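Local coordinates for peptidoglycan-recognition protein LB (Drosophila melanogaster, PDB 7NSX) that hydrolyses the amide link between N-acetylmuramoyl groups and L-amino acids in bacterial peptidoglycan, using a zinc ion, and probably acts as a scavenger that inactivates biologically active peptidoglycan, at residues P39-H44 against Y149-H154; Y80-G85 against K109-V114; A15-R20 against I90-G95; I43-M48 against G117-E122. All blocks are in the same frame, centred on the assembly; numbering follows the deposited sequence.

How the interactions relate
Interactions 1, 2 and 3 are parallel strand pairs of one mixed sheet. Interaction 4 joins the end of strand 38-45 and the residues after it to the loop after strand 110-115. Interaction 2 is buried near the chain's centre and is mostly apolar, with Y80 at its end. Interaction 1 is buried and brings two zinc ligands together; its strand 38-45 lies next to strand 110-115 of interaction 2. Interaction 3 is partly buried at the other edge of the sheet, about 18 Å from interaction 1 between centres, and adds an R20 bond to the G93 carbonyl. Interaction 4 shares I43 and H44 with interaction 1. It is partly buried and polar, with a salt bridge in one loop.

Interaction 1. Residues P39-H44 against Y149-H154; sequences PYVIIH and YKLLGH. With ZN (zinc ion), chain B.
Strands 40-44 and 149-153 run parallel, their axes 4.6 Å apart at closest approach. Y40 pairs with K150, V41 with L151, I42 with L152 and I43 with G153. Five backbone hydrogen bonds join the segments, K150 N to P39 O being the first and H154 N to I43 O the last. Y40, I42, K150 and L152 share one face. Y40 CD2 touches L152 CD1 at 3.6 Å, and the ring lies alongside the K150 chain, with Y40 CE2 near K150 CD. On the other face L151 CD1 meets V41 CG1 and I43 CG1, both at 3.7 Å. This is the edge of the mixed sheet of the amidase fold: 149-153 is an outermost strand, and helix 126-142 packs on V41 and Y149. The metal site lies where the strands end, with H154 just beyond strand 149-153. H44 ND1 binds the zinc ion at 2.1 Å and H154 ND1 at 2.0 Å; C162 is the third protein ligand. The H44 ring points its edge at the face of H154, offset, with planes at 68°. H154 reaches the metal with CG anti to its backbone N (chi1 -173°). H44 NE2 is hydrogen-bonded to H102.

Interaction 2. Residues Y80-G85 against K109-V114; sequences YSFGIG and KSVGIV
The ring of Y80 lies with one face on V114. V114 CB sits over its centre, 3.5 Å above the plane, and the two methyls spread over the ring: V114 CG1 comes to 3.5 Å from Y80 CD1, while V114 CG2 lies over CZ and CE1. This is a CH-pi contact almost straight along the ring normal. V114 presents its methyls this way because CG1 stands between the backbone N and the carbonyl carbon (chi1 63°). F82 is met differently. V111 CG1 comes at the edge of its ring, 3.8 Å from F82 CD1. F82 lies on the other side of the sheet from Y80, where I84 CD1 also meets I113 CG2 at 3.5 Å.

The backbones form a short parallel pair, F82 with I113 and G83 with V114. V114 N bonds to F82 O, and I84 N bonds to V114 O. Before the strand, at S81, the pattern changes. G112 O takes F82 N at 3.2 Å and also S81 N, the latter weakly. The hydroxyl of S81 accepts G112 N, OG to N 2.8 Å.

Helix 126-142 covers F82, I84 and I113. Y80 instead faces the zinc site and meets the ring of H44; it is thought to be essential for coordination of the zinc hydrate. This suggests that the Y80 ring is positioned by V114 packed on one face and by the backbone bonds of the neighbouring S81 and F82. A side-chain oxygen satisfies the buried N-H of G112 where S81 leaves the regular strand pairing.

Interaction 3. Residues A15-R20 against I90-G95; sequences ARLLSR and IYTGRG
T92 turns its hydroxyl beside its own backbone N (chi1 -54°), which brings both groups to L18 O. OG1 and N of T92 each donate to that oxygen at 2.9 Å, so one carbonyl takes two bonds. R20 bends at chi3 (71°), and its NH1 swings back to G93 O at 2.8 Å. The oxygen lies near the guanidinium plane, but the nitrogen stands above the carbonyl plane of G93. The same NH1 forms a salt bridge with D77, and NH2 binds R26 O. An alanine in place of R20 would lose these bonds and is likely to leave the charge of D77 without this mate.

The strands form two parallel bridges, L17 with I90 and L18 with Y91. I90 N bonds to R16 O at 3.0 Å, and L18 N to I90 O at 2.7 Å. The L17 and I90 side chains cross at about a right angle, L17 CD2 to I90 CG2 3.6 Å, while on the other face L18 CD1 lies beside Y91 CE2.

Strand 17-18 is thus an outermost strand, next to strand 90-92, which runs antiparallel to strand 82-84. Helix 55-72 packs on Y91 and R20. Helix 126-142 packs on A15 and I90 on the other face.

Interaction 4. Residues I43-M48 against G117-E122; sequences IHHSYM and GDWRTE. With ZN (zinc ion), chain B.
H45 uses a ring nitrogen to accept a backbone N-H: W119 N donates to H45 ND1 at 3.0 Å, nearly straight and in the plane of the imidazole. With chi1 at 73°, the H45 ring stands over its own backbone, and ND1 comes to face W119 N. H45 CB also rests 3.6 Å from W119 CD1.

Two more bonds tie the segments at G117. Its N donates to S46 OG at 2.7 Å, and its O accepts Y47 N at 2.9 Å, with that donor well above the carbonyl plane. S46 OG has a second partner in P49 O. The backbone angles of G117 would press any side chain against the preceding carbonyl, reason enough for a glycine, and a CB would also run into the W119 ring.

Within the second loop R120 grips D118 side-on. NE meets OD1 at 2.9 Å on its syn lone pair, and NH2 meets OD2 at 3.0 Å. Y47 then sets its ring edge against a face of this guanidinium, Y47 CE1 being 3.7 Å from R120 CZ, with planes at 79°. Replacing D118 by an alanine removes the carboxylate and would probably leave the R120 guanidinium less firmly fixed with its face to the Y47 ring edge.

The contact lies at the end of strand 38-45, whose H44 binds the zinc ion, and just after it. Its partner loop joins strand 110-115 to helix 126-142, and W119 packs on helix 165-171.

Interaction 1. Residues P39-H44 against Y149-H154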
# COMPACT_ATOMS: atom_id res chain seq x y z
N PRO A 39 12.15 2.11 -7.25
CA PRO A 39 12.84 3.21 -6.59
C PRO A 39 11.99 3.97 -5.57
O PRO A 39 12.58 4.69 -4.78
CB PRO A 39 13.20 4.17 -7.74
CG PRO A 39 12.15 3.88 -8.79
CD PRO A 39 11.86 2.40 -8.67
N TYR A 40 10.66 3.80 -5.61
CA TYR A 40 9.72 4.51 -4.69
C TYR A 40 8.85 3.54 -3.90
O TYR A 40 8.41 2.54 -4.43
CB TYR A 40 8.79 5.45 -5.46
CG TYR A 40 9.51 6.59 -6.13
CD1 TYR A 40 9.93 6.47 -7.43
CD2 TYR A 40 9.83 7.74 -5.43
CE1 TYR A 40 10.66 7.47 -8.05
CE2 TYR A 40 10.52 8.78 -6.04
CZ TYR A 40 10.92 8.64 -7.36
OH TYR A 40 11.59 9.62 -8.01
N VAL A 41 8.59 3.90 -2.63
CA VAL A 41 7.50 3.33 -1.81
C VAL A 41 6.51 4.44 -1.48
O VAL A 41 6.89 5.47 -0.85
CB VAL A 41 8.06 2.64 -0.55
CG1 VAL A 41 6.96 2.17 0.37
CG2 VAL A 41 8.96 1.49 -0.96
N ILE A 42 5.25 4.24 -1.83
CA ILE A 42 4.24 5.30 -1.58
C ILE A 42 3.19 4.77 -0.61
O ILE A 42 2.57 3.74 -0.92
CB ILE A 42 3.64 5.84 -2.88
CG1 ILE A 42 4.74 6.47 -3.74
CG2 ILE A 42 2.51 6.82 -2.55
CD1 ILE A 42 4.38 6.54 -5.17
N ILE A 43 2.98 5.51 0.49
CA ILE A 43 2.03 5.14 1.57
C ILE A 43 0.71 5.86 1.33
O ILE A 43 0.72 7.11 1.03
CB ILE A 43 2.63 5.44 2.96
CG1 ILE A 43 4.00 4.78 3.14
CG2 ILE A 43 1.66 5.00 4.06
CD1 ILE A 43 3.99 3.26 3.03
N HIS A 44 -0.36 5.09 1.43
CA HIS A 44 -1.78 5.51 1.38
C HIS A 44 -2.49 5.06 2.66
O HIS A 44 -2.06 4.08 3.34
CB HIS A 44 -2.47 4.84 0.17
CG HIS A 44 -1.81 5.06 -1.15
ND1 HIS A 44 -2.16 6.10 -1.99
CD2 HIS A 44 -0.82 4.39 -1.79
CE1 HIS A 44 -1.43 6.06 -3.07
NE2 HIS A 44 -0.60 5.03 -2.97
N TYR A 149 15.77 3.35 -1.95
CA TYR A 149 14.35 3.71 -2.23
C TYR A 149 14.00 5.00 -1.49
O TYR A 149 14.51 5.31 -0.42
CB TYR A 149 13.39 2.58 -1.83
CG TYR A 149 13.22 2.39 -0.35
CD1 TYR A 149 12.22 3.04 0.34
CD2 TYR A 149 14.04 1.53 0.38
CE1 TYR A 149 12.04 2.87 1.70
CE2 TYR A 149 13.88 1.33 1.74
CZ TYR A 149 12.87 2.01 2.41
OH TYR A 149 12.69 1.84 3.74
N LYS A 150 13.06 5.73 -2.05
CA LYS A 150 12.51 6.94 -1.41
C LYS A 150 11.10 6.62 -0.90
O LYS A 150 10.26 6.16 -1.73
CB LYS A 150 12.49 8.06 -2.45
CG LYS A 150 13.83 8.48 -3.01
CD LYS A 150 13.67 9.42 -4.18
CE LYS A 150 14.78 10.44 -4.28
NZ LYS A 150 16.07 9.78 -4.58
N LEU A 151 10.84 6.89 0.38
CA LEU A 151 9.53 6.72 1.01
C LEU A 151 8.77 8.05 0.93
O LEU A 151 9.30 9.10 1.43
CB LEU A 151 9.71 6.26 2.45
CG LEU A 151 8.43 6.09 3.26
CD1 LEU A 151 7.70 4.83 2.84
CD2 LEU A 151 8.75 6.05 4.72
N LEU A 152 7.59 8.00 0.32
CA LEU A 152 6.65 9.13 0.16
C LEU A 152 5.27 8.75 0.69
O LEU A 152 4.91 7.55 0.73
CB LEU A 152 6.56 9.47 -1.32
CG LEU A 152 7.89 9.75 -2.03
CD1 LEU A 152 7.68 9.89 -3.51
CD2 LEU A 152 8.57 10.97 -1.44
N GLY A 153 4.53 9.77 1.09
CA GLY A 153 3.07 9.75 1.22
C GLY A 153 2.45 10.20 -0.08
O GLY A 153 3.11 10.97 -0.82
N HIS A 154 1.25 9.71 -0.37
CA HIS A 154 0.51 10.02 -1.61
C HIS A 154 0.48 11.55 -1.76
O HIS A 154 0.74 12.02 -2.89
CB HIS A 154 -0.88 9.40 -1.53
CG HIS A 154 -1.68 9.49 -2.79
ND1 HIS A 154 -2.94 8.93 -2.88
CD2 HIS A 154 -1.42 10.06 -3.99
CE1 HIS A 154 -3.42 9.15 -4.08
NE2 HIS A 154 -2.50 9.83 -4.79
ZN ZN B . -3.64 7.53 -1.58

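Interaction 2. Residues Y80-G85 against K109-V114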
# COMPACT_ATOMS: atom_id res chain seq x y z
N TYR A 80 -3.65 -0.82 -5.42
CA TYR A 80 -2.46 -0.83 -4.53
C TYR A 80 -1.63 -2.09 -4.76
O TYR A 80 -2.17 -3.17 -5.18
CB TYR A 80 -2.95 -0.75 -3.08
CG TYR A 80 -3.84 0.42 -2.77
CD1 TYR A 80 -5.20 0.24 -2.51
CD2 TYR A 80 -3.35 1.71 -2.74
CE1 TYR A 80 -6.01 1.30 -2.16
CE2 TYR A 80 -4.16 2.78 -2.39
CZ TYR A 80 -5.50 2.58 -2.12
OH TYR A 80 -6.30 3.65 -1.79
N SER A 81 -0.32 -2.00 -4.49
CA SER A 81 0.60 -3.15 -4.56
C SER A 81 0.29 -4.12 -3.41
O SER A 81 0.30 -5.30 -3.63
CB SER A 81 2.04 -2.72 -4.55
OG SER A 81 2.27 -1.66 -5.44
N PHE A 82 0.03 -3.58 -2.21
CA PHE A 82 -0.19 -4.33 -0.97
C PHE A 82 -1.14 -3.55 -0.07
O PHE A 82 -1.11 -2.30 -0.12
CB PHE A 82 1.13 -4.60 -0.25
CG PHE A 82 2.08 -5.51 -0.99
CD1 PHE A 82 3.07 -4.98 -1.80
CD2 PHE A 82 1.98 -6.89 -0.89
CE1 PHE A 82 3.96 -5.81 -2.47
CE2 PHE A 82 2.85 -7.73 -1.58
CZ PHE A 82 3.86 -7.19 -2.36
N GLY A 83 -1.91 -4.29 0.73
CA GLY A 83 -2.76 -3.78 1.82
C GLY A 83 -2.23 -4.24 3.18
O GLY A 83 -1.60 -5.32 3.28
N ILE A 84 -2.45 -3.42 4.20
CA ILE A 84 -2.12 -3.75 5.60
C ILE A 84 -3.38 -3.63 6.45
O ILE A 84 -4.05 -2.59 6.42
CB ILE A 84 -0.95 -2.91 6.09
CG1 ILE A 84 0.27 -3.24 5.22
CG2 ILE A 84 -0.74 -3.20 7.57
CD1 ILE A 84 1.45 -2.45 5.49
N GLY A 85 -3.71 -4.70 7.16
CA GLY A 85 -4.89 -4.74 8.04
C GLY A 85 -4.54 -4.45 9.49
O GLY A 85 -3.35 -4.58 9.90
N LYS A 109 6.90 2.54 -11.12
CA LYS A 109 8.23 2.61 -10.46
C LYS A 109 8.08 2.65 -8.93
O LYS A 109 8.96 3.23 -8.29
CB LYS A 109 8.92 3.89 -10.94
CG LYS A 109 8.15 5.17 -10.64
CD LYS A 109 8.81 6.41 -11.21
CE LYS A 109 8.59 6.55 -12.70
NZ LYS A 109 8.82 7.94 -13.13
N SER A 110 6.98 2.12 -8.39
CA SER A 110 6.66 2.21 -6.94
C SER A 110 5.96 0.94 -6.45
O SER A 110 5.37 0.15 -7.25
CB SER A 110 5.87 3.44 -6.58
OG SER A 110 4.52 3.35 -6.99
N VAL A 111 6.14 0.73 -5.16
CA VAL A 111 5.29 -0.13 -4.32
C VAL A 111 4.28 0.79 -3.62
O VAL A 111 4.72 1.63 -2.79
CB VAL A 111 6.14 -0.91 -3.31
CG1 VAL A 111 5.28 -1.93 -2.57
CG2 VAL A 111 7.31 -1.60 -4.00
N GLY A 112 3.00 0.65 -3.97
CA GLY A 112 1.89 1.38 -3.33
C GLY A 112 1.31 0.57 -2.19
O GLY A 112 0.75 -0.51 -2.44
N ILE A 113 1.51 1.02 -0.96
CA ILE A 113 1.07 0.26 0.25
C ILE A 113 -0.10 1.01 0.90
O ILE A 113 0.07 2.19 1.21
CB ILE A 113 2.21 0.10 1.26
CG1 ILE A 113 3.47 -0.50 0.62
CG2 ILE A 113 1.72 -0.71 2.45
CD1 ILE A 113 4.63 -0.59 1.59
N VAL A 114 -1.23 0.36 1.09
CA VAL A 114 -2.41 1.00 1.71
C VAL A 114 -2.56 0.46 3.13
O VAL A 114 -2.60 -0.75 3.31
CB VAL A 114 -3.72 0.85 0.91
CG1 VAL A 114 -4.18 -0.58 0.76
CG2 VAL A 114 -4.82 1.70 1.55

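Interaction 3. Residues A15-R20 against I90-G95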
# COMPACT_ATOMS: atom_id res chain seq x y z
N ALA A 15 3.49 -10.82 11.64
CA ALA A 15 2.98 -10.44 10.30
C ALA A 15 3.26 -11.56 9.29
O ALA A 15 4.41 -12.03 9.18
CB ALA A 15 3.53 -9.11 9.82
N ARG A 16 2.22 -11.99 8.59
CA ARG A 16 2.31 -12.95 7.48
C ARG A 16 2.01 -12.19 6.19
O ARG A 16 1.16 -11.26 6.21
CB ARG A 16 1.29 -14.08 7.63
CG ARG A 16 1.41 -14.81 8.95
CD ARG A 16 2.46 -15.90 8.93
NE ARG A 16 2.46 -16.47 10.27
CZ ARG A 16 3.13 -15.95 11.30
NH1 ARG A 16 3.88 -14.87 11.16
NH2 ARG A 16 3.04 -16.54 12.48
N LEU A 17 2.68 -12.61 5.12
CA LEU A 17 2.34 -12.16 3.76
C LEU A 17 1.26 -13.09 3.22
O LEU A 17 1.53 -14.28 3.00
CB LEU A 17 3.60 -12.17 2.90
CG LEU A 17 3.43 -11.61 1.48
CD1 LEU A 17 2.87 -12.67 0.55
CD2 LEU A 17 2.56 -10.36 1.49
N LEU A 18 0.03 -12.60 3.08
CA LEU A 18 -1.08 -13.40 2.56
C LEU A 18 -1.19 -13.14 1.06
O LEU A 18 -1.02 -11.99 0.64
CB LEU A 18 -2.35 -13.06 3.33
CG LEU A 18 -2.19 -13.16 4.85
CD1 LEU A 18 -3.50 -12.88 5.56
CD2 LEU A 18 -1.66 -14.52 5.27
N SER A 19 -1.37 -14.23 0.31
CA SER A 19 -1.44 -14.26 -1.17
C SER A 19 -2.80 -13.74 -1.59
O SER A 19 -3.72 -13.71 -0.74
CB SER A 19 -1.25 -15.66 -1.68
OG SER A 19 -2.39 -16.43 -1.31
N ARG A 20 -2.95 -13.43 -2.87
CA ARG A 20 -4.24 -13.03 -3.47
C ARG A 20 -5.30 -14.10 -3.16
O ARG A 20 -6.43 -13.74 -2.77
CB ARG A 20 -4.08 -12.83 -4.98
CG ARG A 20 -3.25 -11.63 -5.37
CD ARG A 20 -3.07 -11.59 -6.88
NE ARG A 20 -4.35 -11.23 -7.49
CZ ARG A 20 -4.77 -10.00 -7.68
NH1 ARG A 20 -4.02 -8.97 -7.32
NH2 ARG A 20 -5.94 -9.78 -8.24
N ILE A 90 -0.26 -8.67 6.08
CA ILE A 90 -0.05 -8.01 4.77
C ILE A 90 -0.79 -8.81 3.73
O ILE A 90 -0.63 -10.07 3.71
CB ILE A 90 1.44 -7.88 4.44
CG1 ILE A 90 2.15 -7.08 5.52
CG2 ILE A 90 1.60 -7.28 3.06
CD1 ILE A 90 3.44 -7.67 5.97
N TYR A 91 -1.56 -8.10 2.90
CA TYR A 91 -2.41 -8.66 1.82
C TYR A 91 -1.79 -8.30 0.48
O TYR A 91 -1.67 -7.09 0.19
CB TYR A 91 -3.84 -8.16 1.98
CG TYR A 91 -4.48 -8.64 3.25
CD1 TYR A 91 -4.30 -7.96 4.45
CD2 TYR A 91 -5.17 -9.84 3.28
CE1 TYR A 91 -4.87 -8.42 5.63
CE2 TYR A 91 -5.73 -10.31 4.46
CZ TYR A 91 -5.57 -9.60 5.64
OH TYR A 91 -6.10 -10.09 6.80
N THR A 92 -1.40 -9.29 -0.32
CA THR A 92 -0.89 -9.04 -1.68
C THR A 92 -1.99 -8.38 -2.51
O THR A 92 -3.06 -8.99 -2.65
CB THR A 92 -0.38 -10.31 -2.37
OG1 THR A 92 0.59 -10.92 -1.51
CG2 THR A 92 0.24 -10.02 -3.72
N GLY A 93 -1.72 -7.20 -3.08
CA GLY A 93 -2.54 -6.57 -4.11
C GLY A 93 -1.97 -6.93 -5.47
O GLY A 93 -1.81 -8.12 -5.75
N ARG A 94 -1.56 -5.95 -6.26
CA ARG A 94 -0.86 -6.22 -7.54
C ARG A 94 0.51 -6.85 -7.27
O ARG A 94 1.04 -7.53 -8.16
CB ARG A 94 -0.76 -4.92 -8.33
CG ARG A 94 -2.10 -4.32 -8.66
CD ARG A 94 -2.02 -3.32 -9.76
NE ARG A 94 -3.34 -2.77 -9.97
CZ ARG A 94 -3.71 -2.05 -11.02
NH1 ARG A 94 -2.83 -1.77 -11.97
NH2 ARG A 94 -4.94 -1.58 -11.11
N GLY A 95 1.12 -6.56 -6.12
CA GLY A 95 2.41 -7.13 -5.75
C GLY A 95 3.56 -6.37 -6.38
O GLY A 95 3.37 -5.29 -6.97

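Interaction 4. Residues I43-M48 against G117-E122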
# COMPACT_ATOMS: atom_id res chain seq x y z
N ILE A 43 2.98 5.51 0.49
CA ILE A 43 2.03 5.14 1.57
C ILE A 43 0.71 5.86 1.33
O ILE A 43 0.72 7.11 1.03
CB ILE A 43 2.63 5.44 2.96
CG1 ILE A 43 4.00 4.78 3.14
CG2 ILE A 43 1.66 5.00 4.06
CD1 ILE A 43 3.99 3.26 3.03
N HIS A 44 -0.36 5.09 1.43
CA HIS A 44 -1.78 5.51 1.38
C HIS A 44 -2.49 5.06 2.66
O HIS A 44 -2.06 4.08 3.34
CB HIS A 44 -2.47 4.84 0.17
CG HIS A 44 -1.81 5.06 -1.15
ND1 HIS A 44 -2.16 6.10 -1.99
CD2 HIS A 44 -0.82 4.39 -1.79
CE1 HIS A 44 -1.43 6.06 -3.07
NE2 HIS A 44 -0.60 5.03 -2.97
N HIS A 45 -3.67 5.64 2.90
CA HIS A 45 -4.72 5.01 3.74
C HIS A 45 -5.93 4.75 2.84
O HIS A 45 -6.03 5.38 1.76
CB HIS A 45 -5.01 5.84 5.01
CG HIS A 45 -5.75 7.12 4.78
ND1 HIS A 45 -6.41 7.78 5.81
CD2 HIS A 45 -5.98 7.84 3.64
CE1 HIS A 45 -7.03 8.85 5.30
NE2 HIS A 45 -6.74 8.93 3.98
N SER A 46 -6.76 3.78 3.20
CA SER A 46 -7.97 3.42 2.42
C SER A 46 -9.02 4.52 2.61
O SER A 46 -9.72 4.81 1.61
CB SER A 46 -8.49 2.05 2.75
OG SER A 46 -8.89 1.96 4.09
N TYR A 47 -9.06 5.13 3.80
CA TYR A 47 -10.12 6.08 4.24
C TYR A 47 -11.42 5.30 4.43
O TYR A 47 -11.92 5.17 5.53
CB TYR A 47 -10.31 7.26 3.27
CG TYR A 47 -11.36 8.23 3.75
CD1 TYR A 47 -11.09 9.08 4.81
CD2 TYR A 47 -12.66 8.21 3.25
CE1 TYR A 47 -12.05 9.94 5.31
CE2 TYR A 47 -13.64 9.07 3.74
CZ TYR A 47 -13.33 9.94 4.78
OH TYR A 47 -14.26 10.79 5.31
N MET A 48 -11.94 4.76 3.33
CA MET A 48 -13.06 3.78 3.31
C MET A 48 -12.56 2.62 2.47
O MET A 48 -12.22 2.87 1.31
CB MET A 48 -14.30 4.38 2.63
CG MET A 48 -15.37 4.86 3.60
SD MET A 48 -16.03 3.51 4.63
CE MET A 48 -16.48 2.29 3.39
N GLY A 117 -8.01 1.92 6.68
CA GLY A 117 -8.59 2.78 7.71
C GLY A 117 -8.36 4.23 7.39
O GLY A 117 -7.75 4.54 6.35
N ASP A 118 -8.88 5.09 8.27
CA ASP A 118 -8.82 6.56 8.20
C ASP A 118 -7.82 7.02 9.26
O ASP A 118 -8.16 6.90 10.47
CB ASP A 118 -10.22 7.11 8.40
CG ASP A 118 -10.31 8.61 8.53
OD1 ASP A 118 -9.33 9.31 8.16
OD2 ASP A 118 -11.40 9.07 8.97
N TRP A 119 -6.64 7.43 8.82
CA TRP A 119 -5.50 7.84 9.69
C TRP A 119 -5.24 9.35 9.56
O TRP A 119 -4.09 9.82 9.65
CB TRP A 119 -4.29 6.97 9.35
CG TRP A 119 -4.68 5.53 9.41
CD1 TRP A 119 -4.66 4.64 8.38
CD2 TRP A 119 -5.22 4.82 10.54
NE1 TRP A 119 -5.13 3.43 8.80
CE2 TRP A 119 -5.45 3.50 10.12
CE3 TRP A 119 -5.48 5.16 11.88
CZ2 TRP A 119 -5.97 2.52 10.97
CZ3 TRP A 119 -6.00 4.19 12.72
CH2 TRP A 119 -6.25 2.89 12.27
N ARG A 120 -6.31 10.12 9.38
CA ARG A 120 -6.21 11.59 9.41
C ARG A 120 -5.74 12.02 10.79
O ARG A 120 -4.78 12.77 10.84
CB ARG A 120 -7.53 12.22 8.98
CG ARG A 120 -7.65 12.22 7.46
CD ARG A 120 -8.96 12.83 7.01
NE ARG A 120 -10.04 12.13 7.69
CZ ARG A 120 -11.28 12.59 7.80
NH1 ARG A 120 -11.58 13.76 7.27
NH2 ARG A 120 -12.19 11.86 8.42
N THR A 121 -6.35 11.50 11.85
CA THR A 121 -6.14 11.99 13.24
C THR A 121 -5.55 10.88 14.11
O THR A 121 -4.62 11.16 14.87
CB THR A 121 -7.45 12.59 13.78
OG1 THR A 121 -8.50 11.63 13.64
CG2 THR A 121 -7.85 13.83 13.02
N GLU A 122 -6.06 9.67 13.97
CA GLU A 122 -5.64 8.48 14.75
C GLU A 122 -4.38 7.87 14.11
O GLU A 122 -4.25 7.90 12.87
CB GLU A 122 -6.81 7.50 14.77
CG GLU A 122 -6.61 6.37 15.74
CD GLU A 122 -6.48 6.84 17.18
OE1 GLU A 122 -6.94 7.99 17.46
OE2 GLU A 122 -5.89 6.09 17.99
ZN ZN B . -3.64 7.53 -1.58